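Local structure of cellulosome anchoring protein cohesin region (Clostridium thermocellum, 4DH2) at residues Glu39-Ser43 and His44-Ser48. The protein is the type I cohesin domain of a cellulosome anchoring protein, which binds a dockerin module and so probably helps tether cellulosome enzymes to the cell surface. Numbering follows the deposited sequence. Where two conformers were deposited one is given.
Sequences ENVPS and HGIQS
Pro-42 and Gly-45 close the bend here: the amide N of Gly-45 reaches back to Pro-42 O at 3.0 Å, closing a beta turn that is type I by the backbone angles of Ser-43 and His-44 at its corner. The bond is bent, 136° at the hydrogen, and the donor stands well above the carbonyl plane. Gly-45 leaves the turn with positive phi.

Just beyond the turn, its two flanking residues pack together: Val-41 CG1 meets Ile-46 CD1 at 3.9 Å, the two side chains crossing at about a right angle. Val-41 CG1 lies anti to the backbone N (chi1 175°), and that torsion carries this branch, rather than CG2, to the isoleucine tip. Within the turn, the CB of Pro-42 comes obliquely to the imidazole of His-44, 3.8 Å from ND1. The other ring nitrogen, NE2, hydrogen-bonds to Asp-143 OD2, while Tyr-15 meets the ring at a slant.

The corner itself is looser. Ser-43 is exposed and its CB is directed away from the other arm, yet OG stays 3.2 Å from His-44 N, at too poor an angle for a hydrogen bond.

The turn belongs to the loop joining strands 31-39 and 48-54 of the cohesin beta-sandwich. Past it the chain reaches the partner protein, where Gln-47 packs on Val-22 and Ser-48 on Ile-18 of the dockerin chain. Pro-42 and Ile-46 both rest on Leu-17 of strand 15-27 and Ile-149 of strand 149-161, and Ile-46 also touches Phe-141 of strand 129-142.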
# COMPACT_ATOMS: atom_id res chain seq x y z
N GLU A 39 -8.75 -10.46 6.10
CA GLU A 39 -9.36 -11.46 6.96
C GLU A 39 -8.31 -12.05 7.88
O GLU A 39 -7.13 -12.09 7.52
CB GLU A 39 -10.02 -12.57 6.12
CG GLU A 39 -11.25 -12.13 5.34
CD GLU A 39 -11.85 -13.25 4.49
OE1 GLU A 39 -11.27 -14.36 4.43
OE2 GLU A 39 -12.91 -13.01 3.87
N ASN A 40 -8.74 -12.50 9.05
CA ASN A 40 -7.83 -13.06 10.05
C ASN A 40 -6.77 -12.04 10.48
O ASN A 40 -5.60 -12.38 10.65
CB ASN A 40 -7.19 -14.32 9.50
CG ASN A 40 -8.24 -15.35 9.14
OD1 ASN A 40 -9.10 -15.66 9.96
ND2 ASN A 40 -8.22 -15.82 7.90
N VAL A 41 -7.19 -10.80 10.64
CA VAL A 41 -6.30 -9.76 11.15
C VAL A 41 -5.86 -10.12 12.58
O VAL A 41 -6.70 -10.42 13.42
CB VAL A 41 -6.99 -8.39 11.13
CG1 VAL A 41 -6.11 -7.32 11.78
CG2 VAL A 41 -7.38 -8.01 9.69
N PRO A 42 -4.55 -10.05 12.86
CA PRO A 42 -4.14 -10.29 14.25
C PRO A 42 -4.82 -9.32 15.19
O PRO A 42 -4.84 -8.11 14.98
CB PRO A 42 -2.62 -10.04 14.23
CG PRO A 42 -2.21 -10.34 12.75
CD PRO A 42 -3.41 -9.83 11.95
N SER A 43 -5.36 -9.86 16.29
CA SER A 43 -6.06 -9.01 17.23
C SER A 43 -5.16 -7.99 17.89
O SER A 43 -5.63 -6.97 18.36
CB SER A 43 -6.75 -9.88 18.29
OG SER A 43 -5.79 -10.59 19.03
N HIS A 44 -3.85 -8.24 17.94
CA HIS A 44 -2.98 -7.24 18.55
C HIS A 44 -2.67 -6.06 17.64
O HIS A 44 -2.16 -5.04 18.10
CB HIS A 44 -1.72 -7.85 19.17
CG HIS A 44 -0.59 -8.10 18.22
ND1 HIS A 44 -0.57 -9.18 17.37
CD2 HIS A 44 0.61 -7.48 18.08
CE1 HIS A 44 0.58 -9.18 16.70
NE2 HIS A 44 1.31 -8.16 17.12
N GLY A 45 -3.02 -6.20 16.36
CA GLY A 45 -3.15 -5.04 15.50
C GLY A 45 -2.03 -4.75 14.53
O GLY A 45 -0.85 -4.96 14.82
N ILE A 46 -2.42 -4.25 13.36
CA ILE A 46 -1.52 -3.71 12.35
C ILE A 46 -1.23 -2.22 12.62
O ILE A 46 -2.15 -1.39 12.72
CB ILE A 46 -2.16 -3.81 10.96
CG1 ILE A 46 -2.56 -5.26 10.66
CG2 ILE A 46 -1.23 -3.28 9.85
CD1 ILE A 46 -3.57 -5.39 9.53
N GLN A 47 0.05 -1.90 12.70
CA GLN A 47 0.53 -0.52 12.78
C GLN A 47 0.64 0.13 11.41
O GLN A 47 0.28 1.31 11.22
CB GLN A 47 1.91 -0.54 13.45
CG GLN A 47 2.74 0.72 13.30
CD GLN A 47 2.19 1.85 14.15
OE1 GLN A 47 1.95 1.67 15.34
NE2 GLN A 47 1.94 2.99 13.54
N SER A 48 1.13 -0.63 10.44
CA SER A 48 1.36 -0.05 9.13
C SER A 48 1.33 -1.13 8.05
O SER A 48 1.73 -2.28 8.30
CB SER A 48 2.71 0.64 9.09
OG SER A 48 3.00 1.16 7.80